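Local coordinates for UPF0255 protein frsA (Vibrio vulnificus, PDB 4I4C) that probably hydrolyses carboxylic esters to an alcohol and a carboxylate as a member of the alpha/beta-hydrolase clan, at residues Gln34-Glu39 with Asp330-Ser335; Ile173-Gly178 with His248-Asn253; Pro298-Phe303 with Asn374-Phe379; Phe46-Asn51 with Arg73-Lys78. All blocks are in the same frame, centred on the assembly; numbering follows the deposited sequence.

Contact 1: Gln34-Glu39 with Asp330-Ser335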
# COMPACT_ATOMS: atom_id res chain seq x y z
N GLN A 34 -25.20 3.85 -9.99
CA GLN A 34 -25.71 3.12 -8.84
C GLN A 34 -26.36 1.82 -9.27
O GLN A 34 -26.25 0.80 -8.59
CB GLN A 34 -26.72 3.94 -8.03
CG GLN A 34 -27.22 3.20 -6.77
CD GLN A 34 -26.07 2.71 -5.87
OE1 GLN A 34 -25.27 3.51 -5.39
NE2 GLN A 34 -26.00 1.39 -5.65
N SER A 35 -27.06 1.87 -10.41
CA SER A 35 -27.70 0.68 -10.95
C SER A 35 -26.67 -0.39 -11.32
O SER A 35 -26.89 -1.58 -11.09
CB SER A 35 -28.57 1.03 -12.16
OG SER A 35 -28.93 -0.15 -12.86
N LEU A 36 -25.54 0.04 -11.88
CA LEU A 36 -24.43 -0.89 -12.15
C LEU A 36 -23.81 -1.52 -10.88
O LEU A 36 -23.51 -2.71 -10.85
CB LEU A 36 -23.35 -0.20 -13.01
CG LEU A 36 -22.11 -1.03 -13.34
CD1 LEU A 36 -22.50 -2.41 -13.84
CD2 LEU A 36 -21.27 -0.30 -14.36
N LEU A 37 -23.64 -0.71 -9.84
CA LEU A 37 -23.19 -1.19 -8.54
C LEU A 37 -24.11 -2.27 -7.97
O LEU A 37 -23.65 -3.27 -7.41
CB LEU A 37 -23.07 -0.03 -7.55
CG LEU A 37 -21.91 0.93 -7.85
CD1 LEU A 37 -21.81 2.01 -6.79
CD2 LEU A 37 -20.58 0.16 -7.94
N ASP A 38 -25.42 -2.07 -8.11
CA ASP A 38 -26.38 -3.07 -7.65
C ASP A 38 -26.21 -4.38 -8.42
O ASP A 38 -26.21 -5.45 -7.82
CB ASP A 38 -27.82 -2.53 -7.75
CG ASP A 38 -28.03 -1.28 -6.93
OD1 ASP A 38 -27.38 -1.13 -5.87
OD2 ASP A 38 -28.84 -0.43 -7.35
N GLU A 39 -26.06 -4.29 -9.74
CA GLU A 39 -25.72 -5.47 -10.57
C GLU A 39 -24.50 -6.24 -10.03
O GLU A 39 -24.55 -7.46 -9.83
CB GLU A 39 -25.42 -5.05 -12.01
CG GLU A 39 -26.62 -4.93 -12.92
CD GLU A 39 -27.37 -6.24 -13.08
OE1 GLU A 39 -26.83 -7.19 -13.70
OE2 GLU A 39 -28.51 -6.31 -12.58
N ASP A 330 -19.06 8.61 -12.34
CA ASP A 330 -19.60 7.84 -13.45
C ASP A 330 -18.63 6.70 -13.72
O ASP A 330 -17.49 6.93 -14.10
CB ASP A 330 -19.75 8.72 -14.69
CG ASP A 330 -20.44 7.99 -15.81
OD1 ASP A 330 -21.63 8.28 -16.06
OD2 ASP A 330 -19.79 7.13 -16.44
N ILE A 331 -19.07 5.47 -13.50
CA ILE A 331 -18.19 4.30 -13.62
C ILE A 331 -17.67 4.09 -15.04
O ILE A 331 -16.52 3.69 -15.24
CB ILE A 331 -18.88 3.02 -13.10
CG1 ILE A 331 -19.40 3.24 -11.67
CG2 ILE A 331 -17.94 1.83 -13.18
CD1 ILE A 331 -20.06 2.03 -11.02
N TYR A 332 -18.52 4.35 -16.03
CA TYR A 332 -18.13 4.12 -17.42
C TYR A 332 -17.00 5.07 -17.79
O TYR A 332 -16.03 4.68 -18.43
CB TYR A 332 -19.33 4.31 -18.35
CG TYR A 332 -20.54 3.52 -17.93
CD1 TYR A 332 -20.66 2.16 -18.22
CD2 TYR A 332 -21.57 4.13 -17.22
CE1 TYR A 332 -21.77 1.44 -17.82
CE2 TYR A 332 -22.69 3.42 -16.82
CZ TYR A 332 -22.78 2.07 -17.12
OH TYR A 332 -23.90 1.37 -16.72
N SER A 333 -17.13 6.32 -17.36
CA SER A 333 -16.09 7.31 -17.62
C SER A 333 -14.81 6.98 -16.85
O SER A 333 -13.73 6.99 -17.42
CB SER A 333 -16.59 8.70 -17.28
OG SER A 333 -15.55 9.63 -17.42
N LEU A 334 -14.94 6.70 -15.55
CA LEU A 334 -13.80 6.26 -14.75
C LEU A 334 -13.01 5.09 -15.37
O LEU A 334 -11.78 5.08 -15.37
CB LEU A 334 -14.25 5.90 -13.34
CG LEU A 334 -13.21 5.42 -12.33
CD1 LEU A 334 -12.06 6.39 -12.31
CD2 LEU A 334 -13.83 5.30 -10.93
N SER A 335 -13.73 4.10 -15.88
CA SER A 335 -13.12 2.91 -16.46
C SER A 335 -12.33 3.24 -17.72
O SER A 335 -11.28 2.65 -17.96
CB SER A 335 -14.19 1.87 -16.81
OG SER A 335 -15.08 2.39 -17.79

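Contact 2: Ile173-Gly178 with His248-Asn253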
# COMPACT_ATOMS: atom_id res chain seq x y z
N ILE A 173 10.75 16.62 1.97
CA ILE A 173 11.48 16.97 0.77
C ILE A 173 10.62 17.89 -0.09
O ILE A 173 9.60 17.46 -0.62
CB ILE A 173 11.79 15.70 -0.01
CG1 ILE A 173 12.61 14.75 0.87
CG2 ILE A 173 12.53 16.04 -1.30
CD1 ILE A 173 12.72 13.36 0.33
N PRO A 174 11.02 19.16 -0.20
CA PRO A 174 10.28 20.09 -1.06
C PRO A 174 10.14 19.60 -2.50
O PRO A 174 11.07 19.01 -3.06
CB PRO A 174 11.13 21.38 -1.00
CG PRO A 174 12.42 20.99 -0.33
CD PRO A 174 12.07 19.85 0.57
N PHE A 175 8.95 19.83 -3.06
CA PHE A 175 8.64 19.48 -4.44
C PHE A 175 7.29 20.12 -4.74
O PHE A 175 6.30 19.82 -4.07
CB PHE A 175 8.58 17.95 -4.61
CG PHE A 175 8.25 17.49 -6.02
CD1 PHE A 175 9.18 17.61 -7.05
CD2 PHE A 175 7.01 16.95 -6.31
CE1 PHE A 175 8.87 17.18 -8.34
CE2 PHE A 175 6.70 16.51 -7.59
CZ PHE A 175 7.63 16.64 -8.61
N GLU A 176 7.26 21.02 -5.71
CA GLU A 176 6.02 21.68 -6.16
C GLU A 176 5.22 22.38 -5.06
O GLU A 176 4.01 22.16 -4.94
CB GLU A 176 5.12 20.68 -6.89
CG GLU A 176 5.76 20.05 -8.11
CD GLU A 176 4.73 19.40 -9.01
OE1 GLU A 176 4.10 20.13 -9.82
OE2 GLU A 176 4.53 18.17 -8.91
N LYS A 177 5.90 23.21 -4.27
CA LYS A 177 5.27 24.05 -3.24
C LYS A 177 4.73 23.30 -2.01
O LYS A 177 4.29 23.91 -1.03
CB LYS A 177 4.17 24.93 -3.83
CG LYS A 177 4.61 25.80 -5.00
CD LYS A 177 3.64 26.95 -5.14
CE LYS A 177 3.63 27.53 -6.53
NZ LYS A 177 2.52 28.52 -6.61
N GLY A 178 4.74 21.97 -2.07
CA GLY A 178 4.47 21.17 -0.90
C GLY A 178 5.74 20.45 -0.52
O GLY A 178 6.80 20.70 -1.11
N HIS A 248 8.72 9.90 -6.40
CA HIS A 248 9.87 9.01 -6.22
C HIS A 248 11.15 9.52 -6.89
O HIS A 248 12.26 9.31 -6.37
CB HIS A 248 9.51 7.61 -6.71
CG HIS A 248 8.38 6.98 -5.95
ND1 HIS A 248 7.07 7.13 -6.33
CD2 HIS A 248 8.37 6.24 -4.83
CE1 HIS A 248 6.30 6.49 -5.47
NE2 HIS A 248 7.06 5.93 -4.55
N GLN A 249 10.98 10.18 -8.03
CA GLN A 249 12.12 10.73 -8.76
C GLN A 249 12.75 11.83 -7.93
O GLN A 249 13.98 11.95 -7.84
CB GLN A 249 11.67 11.27 -10.10
CG GLN A 249 12.76 11.94 -10.88
CD GLN A 249 12.64 11.68 -12.35
OE1 GLN A 249 11.56 11.83 -12.93
NE2 GLN A 249 13.74 11.26 -12.97
N ALA A 250 11.89 12.64 -7.31
CA ALA A 250 12.33 13.74 -6.46
C ALA A 250 12.98 13.20 -5.20
O ALA A 250 13.97 13.75 -4.73
CB ALA A 250 11.16 14.67 -6.11
N VAL A 251 12.42 12.12 -4.65
CA VAL A 251 13.02 11.50 -3.48
C VAL A 251 14.37 10.88 -3.87
O VAL A 251 15.34 10.95 -3.10
CB VAL A 251 12.10 10.42 -2.85
CG1 VAL A 251 12.85 9.65 -1.79
CG2 VAL A 251 10.85 11.06 -2.23
N LEU A 252 14.44 10.30 -5.06
CA LEU A 252 15.71 9.75 -5.57
C LEU A 252 16.76 10.86 -5.72
O LEU A 252 17.89 10.73 -5.24
CB LEU A 252 15.50 9.02 -6.90
CG LEU A 252 16.72 8.48 -7.66
CD1 LEU A 252 17.48 7.44 -6.86
CD2 LEU A 252 16.29 7.90 -9.01
N ASN A 253 16.37 11.96 -6.36
CA ASN A 253 17.29 13.08 -6.55
C ASN A 253 17.72 13.72 -5.24
O ASN A 253 18.76 14.37 -5.18
CB ASN A 253 16.67 14.13 -7.47
CG ASN A 253 16.49 13.62 -8.89
OD1 ASN A 253 17.15 12.66 -9.31
ND2 ASN A 253 15.59 14.25 -9.63

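Contact 3: Pro298-Phe303 with Asn374-Phe379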
# COMPACT_ATOMS: atom_id res chain seq x y z
N PRO A 298 -0.29 -3.79 -11.15
CA PRO A 298 -1.19 -3.69 -12.31
C PRO A 298 -0.49 -2.99 -13.47
O PRO A 298 -0.77 -1.82 -13.74
CB PRO A 298 -2.33 -2.80 -11.78
CG PRO A 298 -1.68 -1.95 -10.74
CD PRO A 298 -0.60 -2.80 -10.10
N ILE A 299 0.41 -3.70 -14.13
CA ILE A 299 1.25 -3.12 -15.18
C ILE A 299 0.46 -2.63 -16.39
O ILE A 299 0.72 -1.55 -16.91
CB ILE A 299 2.31 -4.13 -15.67
CG1 ILE A 299 3.31 -4.47 -14.57
CG2 ILE A 299 3.03 -3.61 -16.91
CD1 ILE A 299 3.86 -3.27 -13.84
N HIS A 300 -0.49 -3.44 -16.83
CA HIS A 300 -1.19 -3.13 -18.07
C HIS A 300 -2.60 -3.70 -18.15
O HIS A 300 -3.56 -2.96 -18.41
CB HIS A 300 -0.40 -3.62 -19.28
CG HIS A 300 -1.21 -3.67 -20.55
ND1 HIS A 300 -1.58 -2.53 -21.24
CD2 HIS A 300 -1.72 -4.71 -21.25
CE1 HIS A 300 -2.28 -2.88 -22.31
NE2 HIS A 300 -2.38 -4.20 -22.34
N ASP A 301 -2.72 -5.01 -17.94
CA ASP A 301 -3.93 -5.74 -18.33
C ASP A 301 -5.23 -5.16 -17.77
O ASP A 301 -6.14 -4.82 -18.54
CB ASP A 301 -3.83 -7.23 -18.00
CG ASP A 301 -4.93 -8.04 -18.67
OD1 ASP A 301 -4.79 -8.35 -19.87
OD2 ASP A 301 -5.93 -8.34 -18.00
N ILE A 302 -5.32 -5.03 -16.45
CA ILE A 302 -6.54 -4.53 -15.83
C ILE A 302 -6.85 -3.08 -16.25
O ILE A 302 -8.00 -2.75 -16.53
CB ILE A 302 -6.53 -4.68 -14.28
CG1 ILE A 302 -7.79 -4.09 -13.66
CG2 ILE A 302 -5.32 -4.03 -13.66
CD1 ILE A 302 -9.04 -4.90 -13.95
N PHE A 303 -5.82 -2.24 -16.30
CA PHE A 303 -6.00 -0.83 -16.64
C PHE A 303 -6.56 -0.65 -18.04
O PHE A 303 -7.32 0.28 -18.32
CB PHE A 303 -4.67 -0.08 -16.51
CG PHE A 303 -4.28 0.21 -15.09
CD1 PHE A 303 -5.24 0.22 -14.09
CD2 PHE A 303 -2.97 0.45 -14.76
CE1 PHE A 303 -4.89 0.48 -12.79
CE2 PHE A 303 -2.61 0.72 -13.44
CZ PHE A 303 -3.58 0.73 -12.46
N ASN A 374 3.83 -9.19 -15.95
CA ASN A 374 5.19 -9.35 -15.45
C ASN A 374 6.20 -9.84 -16.49
O ASN A 374 7.37 -9.46 -16.46
CB ASN A 374 5.17 -10.23 -14.21
CG ASN A 374 4.41 -9.57 -13.08
OD1 ASN A 374 4.71 -8.43 -12.71
ND2 ASN A 374 3.38 -10.24 -12.57
N GLN A 375 5.74 -10.67 -17.42
CA GLN A 375 6.57 -11.08 -18.56
C GLN A 375 6.99 -9.90 -19.43
O GLN A 375 8.14 -9.85 -19.88
CB GLN A 375 5.82 -12.10 -19.41
CG GLN A 375 6.15 -13.52 -19.05
CD GLN A 375 5.34 -14.50 -19.87
OE1 GLN A 375 4.13 -14.32 -20.07
NE2 GLN A 375 6.00 -15.54 -20.34
N MET A 376 6.07 -8.98 -19.68
CA MET A 376 6.38 -7.77 -20.43
C MET A 376 7.50 -6.98 -19.78
O MET A 376 8.51 -6.65 -20.41
CB MET A 376 5.15 -6.87 -20.50
CG MET A 376 4.36 -7.01 -21.76
SD MET A 376 3.42 -5.51 -22.08
CE MET A 376 2.09 -5.71 -20.92
N VAL A 377 7.31 -6.67 -18.50
CA VAL A 377 8.30 -5.93 -17.75
C VAL A 377 9.66 -6.63 -17.81
O VAL A 377 10.69 -6.00 -18.05
CB VAL A 377 7.86 -5.72 -16.28
CG1 VAL A 377 9.00 -5.20 -15.43
CG2 VAL A 377 6.66 -4.77 -16.22
N ALA A 378 9.66 -7.95 -17.63
CA ALA A 378 10.90 -8.68 -17.45
C ALA A 378 11.72 -8.68 -18.72
O ALA A 378 12.95 -8.62 -18.67
CB ALA A 378 10.64 -10.10 -16.99
N PHE A 379 11.03 -8.73 -19.85
CA PHE A 379 11.72 -8.77 -21.13
C PHE A 379 12.46 -7.48 -21.41
O PHE A 379 13.54 -7.50 -22.01
CB PHE A 379 10.79 -9.08 -22.29
CG PHE A 379 11.52 -9.26 -23.59
CD1 PHE A 379 12.21 -10.43 -23.85
CD2 PHE A 379 11.55 -8.23 -24.53
CE1 PHE A 379 12.90 -10.59 -25.04
CE2 PHE A 379 12.24 -8.39 -25.72
CZ PHE A 379 12.91 -9.57 -25.97

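Contact 4: Phe46-Asn51 with Arg73-Lys78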
# COMPACT_ATOMS: atom_id res chain seq x y z
N PHE A 46 -20.87 -10.95 -2.24
CA PHE A 46 -19.89 -10.85 -1.16
C PHE A 46 -20.50 -10.43 0.18
O PHE A 46 -21.47 -9.66 0.21
CB PHE A 46 -18.77 -9.88 -1.54
CG PHE A 46 -17.91 -10.37 -2.68
CD1 PHE A 46 -17.92 -11.71 -3.05
CD2 PHE A 46 -17.10 -9.49 -3.39
CE1 PHE A 46 -17.12 -12.16 -4.11
CE2 PHE A 46 -16.30 -9.94 -4.43
CZ PHE A 46 -16.32 -11.27 -4.80
N SER A 47 -19.93 -10.95 1.27
CA SER A 47 -20.41 -10.72 2.64
C SER A 47 -19.76 -9.50 3.29
O SER A 47 -20.03 -9.19 4.45
CB SER A 47 -20.08 -11.94 3.53
OG SER A 47 -20.93 -13.04 3.23
N TRP A 48 -18.86 -8.85 2.55
CA TRP A 48 -18.10 -7.75 3.09
C TRP A 48 -18.06 -6.67 2.03
O TRP A 48 -18.02 -6.98 0.84
CB TRP A 48 -16.66 -8.19 3.41
CG TRP A 48 -16.56 -9.26 4.44
CD1 TRP A 48 -16.47 -10.60 4.22
CD2 TRP A 48 -16.51 -9.08 5.87
NE1 TRP A 48 -16.39 -11.27 5.42
CE2 TRP A 48 -16.40 -10.36 6.44
CE3 TRP A 48 -16.53 -7.96 6.71
CZ2 TRP A 48 -16.33 -10.56 7.82
CZ3 TRP A 48 -16.46 -8.16 8.09
CH2 TRP A 48 -16.36 -9.45 8.62
N TYR A 49 -18.12 -5.41 2.46
CA TYR A 49 -17.92 -4.27 1.55
C TYR A 49 -16.43 -4.20 1.20
O TYR A 49 -16.05 -4.30 0.02
CB TYR A 49 -18.37 -2.96 2.21
CG TYR A 49 -17.69 -1.73 1.65
CD1 TYR A 49 -17.98 -1.26 0.38
CD2 TYR A 49 -16.75 -1.04 2.41
CE1 TYR A 49 -17.33 -0.13 -0.13
CE2 TYR A 49 -16.12 0.08 1.92
CZ TYR A 49 -16.40 0.54 0.66
OH TYR A 49 -15.74 1.66 0.19
N ARG A 50 -15.60 -4.07 2.23
CA ARG A 50 -14.16 -4.10 2.05
C ARG A 50 -13.68 -5.43 1.48
O ARG A 50 -14.25 -6.47 1.76
CB ARG A 50 -13.47 -3.86 3.39
CG ARG A 50 -13.60 -2.43 3.85
CD ARG A 50 -13.26 -2.31 5.32
NE ARG A 50 -13.44 -0.94 5.81
CZ ARG A 50 -14.58 -0.45 6.29
NH1 ARG A 50 -15.69 -1.19 6.32
NH2 ARG A 50 -14.63 0.80 6.72
N ASN A 51 -12.63 -5.39 0.66
CA ASN A 51 -11.91 -6.61 0.35
C ASN A 51 -11.06 -6.95 1.57
O ASN A 51 -10.17 -6.19 1.95
CB ASN A 51 -11.04 -6.46 -0.90
CG ASN A 51 -10.32 -7.75 -1.27
OD1 ASN A 51 -9.10 -7.81 -1.28
ND2 ASN A 51 -11.09 -8.81 -1.55
N ARG A 73 -16.40 -9.56 16.22
CA ARG A 73 -17.20 -8.50 16.83
C ARG A 73 -17.87 -7.62 15.75
O ARG A 73 -18.96 -7.08 15.97
CB ARG A 73 -16.36 -7.64 17.78
CG ARG A 73 -16.01 -8.29 19.12
CD ARG A 73 -15.09 -7.37 19.91
NE ARG A 73 -14.92 -7.82 21.30
CZ ARG A 73 -15.70 -7.44 22.31
NH1 ARG A 73 -16.70 -6.60 22.11
NH2 ARG A 73 -15.46 -7.89 23.54
N ILE A 74 -17.21 -7.48 14.60
CA ILE A 74 -17.74 -6.73 13.47
C ILE A 74 -18.87 -7.49 12.78
O ILE A 74 -19.94 -6.94 12.50
CB ILE A 74 -16.64 -6.45 12.41
CG1 ILE A 74 -15.64 -5.39 12.91
CG2 ILE A 74 -17.27 -6.03 11.07
CD1 ILE A 74 -14.40 -5.25 12.00
N ALA A 75 -18.63 -8.77 12.50
CA ALA A 75 -19.62 -9.57 11.78
C ALA A 75 -20.81 -10.00 12.66
O ALA A 75 -21.90 -10.26 12.14
CB ALA A 75 -18.96 -10.76 11.16
N SER A 76 -20.60 -10.09 13.97
CA SER A 76 -21.63 -10.51 14.94
C SER A 76 -22.56 -9.39 15.35
O SER A 76 -23.53 -9.64 16.06
CB SER A 76 -21.01 -11.04 16.24
OG SER A 76 -20.50 -12.34 16.06
N SER A 77 -22.23 -8.17 14.99
CA SER A 77 -22.95 -7.03 15.51
C SER A 77 -24.43 -7.02 15.14
O SER A 77 -24.81 -7.43 14.03
CB SER A 77 -22.29 -5.72 15.10
OG SER A 77 -23.00 -4.61 15.62
N LYS A 78 -25.25 -6.56 16.09
CA LYS A 78 -26.70 -6.43 15.89
C LYS A 78 -27.04 -5.01 15.45
O LYS A 78 -28.17 -4.72 15.07
CB LYS A 78 -27.46 -6.74 17.18
CG LYS A 78 -27.19 -8.12 17.75
CD LYS A 78 -27.74 -9.21 16.85
CE LYS A 78 -28.02 -10.48 17.64
NZ LYS A 78 -29.13 -10.28 18.64

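Contact 1: Gln34-Glu39 with Asp330-Ser335
L36 and L37, neighbours on helix 31-44, take I331 and Y332 of helix 331-337 as partners and illustrate how two roughly perpendicular helices, with segment axes 11.7 Å apart at an angle of 81°, meet largely through the ends of branched side chains. At the start of the segment, Q34 starts out away from the partner: its NE2 donates to D38 OD1 at 2.9 Å, tying side chains one turn apart. The L36 side chain leaves its backbone toward the other helix, its CG swung beside the carbonyl carbon (chi1 178°). The CD2 branch does the work, lying 4.1 Å from I331 CG2 and 3.9 Å from Y332 CE1, so that one methyl spans two residues. The tyrosine reaches it from the opposite direction. L37 starts out at an angle to the partner, yet its CD2 ends 3.6 Å from I331 CD1, the closest approach between the two segments. No hydrogen bond joins the segments. D330 caps helix 331-337, its OD2 accepting from S333 N at 2.9 Å, while S335 OG bonds to Y332 O and Q310 NE2. S33 OG, one residue before the first segment, does bond across to I331 N. Around the contact, Y29 of strand 28-29 and L317 of helix 314-323 touch both L37 and I331, so the pair also packs against the two-stranded parallel sheet and a third helix.

Contact 2: Ile173-Gly178 with His248-Asn253
F175 and A250 form one half of this contact and I173 and V251 the other, an instance of strand residues two apart meeting successive positions of a helix. The methyl of A250 lies 3.7 Å from F175 CD1 and 4.1 Å from both CG and CE1, approaching that side of the ring obliquely. With its CG beside the carbonyl carbon (chi1 179°), the phenyl group is carried across to the helix. I173 sends its CD1 to V251 CG2, 3.9 Å away, the two side chains crossing at about a right angle. Polar atoms contribute no bond between the segments.

Strand 167-175 is an outermost strand of the mixed eight-stranded sheet. The sheet's strand order, 1-2-4-3-5-6-7-8, is that of the alpha/beta-hydrolase fold, and helix 246-254 lies in the crossover from strand 223-226 to strand 266-271. Through I173, F175 and I180 it packs on the antiparallel hairpin at that side of the sheet. The N-to-C directions of the short strand and helix segments are 130° apart.

Further out, a type I' turn from F175 to G178 joins the hairpin strands, with F175 N donating to G178 O at 3.0 Å. E176 CG sits 3.7 Å above one face of the F175 ring, toward its rim, and the E176 carboxylate forms a salt bridge with R246, although this side chain is poorly ordered. I180 of strand 178-186 touches F175, A250 and V251, and Y238 OH bonds to F175 O. Elsewhere on the helix, H248 NE2 is bonded to S199 OG.

Contact 3: Pro298-Phe303 with Asn374-Phe379
H300 and I299 meet M376 and V377 where a loop passes a helix, the two following strands 291-295 and 358-363 of the alpha/beta-hydrolase sheet. The pairing is a worked case of a loop held to a helix by apolar contacts and by side-chain bonds to its backbone. Traced outward, H300 first offers CB, which lies 3.6 Å from M376 CE. Next comes H300 CG, placed beside the carbonyl carbon by a chi1 of 165° and 3.9 Å from M376 CE. On the ring, H300 CD2 stays 4.0 Å from M376 CE, so the methyl sits beside the CB-CG-CD2 side of the histidine and meets the ring obliquely. ND1 turns to another partner, bonding to S342 OG, which should limit rotation of the ring. The methionine chain bends at its last torsion (chi3 -77°), and the two side chains cross at an angle.

D373, in the same helix, secures the loop backbone: its OD2 is bonded to H300 N and its OD1 to D301 N. I299, itself backbone-bonded to L343, fills the other half of the contact, while I358 and A360 of strand 358-363 back V377. The I299 and V377 side chains cross at about a right angle, and a single methyl, V377 CG2, meets all three carbons of I299 beyond CB: CG1 at 3.7 Å, CG2 at 3.9 Å and CD1 at 4.0 Å.

Contact 4: Phe46-Asn51 with Arg73-Lys78
W48 reaches I74 and A75 with the far rim of its indole, a simple example of one aromatic side chain bridging a loop and a helix. The firmer half is the meeting with I74, a buried residue: its CG2 comes up at the edge of the six-membered ring, near the ring plane, 3.8 Å from W48 CZ3. The two side chains cross at about a right angle, and the isoleucine is also packed on W98, E101 and W102 of helix 98-114. At the neighbouring atom of the rim, W48 CH2 lies 3.9 Å from A75 CB. Here the approach is oblique and the surroundings looser, since A75 and W48 both remain partly exposed. The nearest CA atoms, of W48 and A75, are 9.0 Å apart, and the indole, its CG anti to the carbonyl carbon (chi1 -62°), spans that separation. D88 braces the loop, touching W48, accepting from Y49 N and forming a salt bridge with R50. In this helical N-terminal part of the chain, the contact thus brings the end of the second of two successive helices, 54-60 and 64-75, back to the loop before the first.

Contact 1 opens first along the chain, and contact 4 and then contact 2 follow within the span it closes; contact 3 begins before that span ends and finishes after it, so contacts 1 and 3 interlock. Contacts 2 and 3 belong to the alpha/beta-hydrolase sheet, one at its edge hairpin and the other beyond strands 291-295 and 358-363, with centres 27 Å apart. Contact 4 lies wholly within the N-terminal helical part, joining the loop after helix 31-44 to helix 64-75; contact 1 links that part to helix 331-337. Contacts 2 and 4, centres 40 Å apart, lie on opposite sides of the chain's centre. The side chains of I299 and I331 are about 11 and 12 Å from the bound hexanoic acid, near its pocket but not lining it.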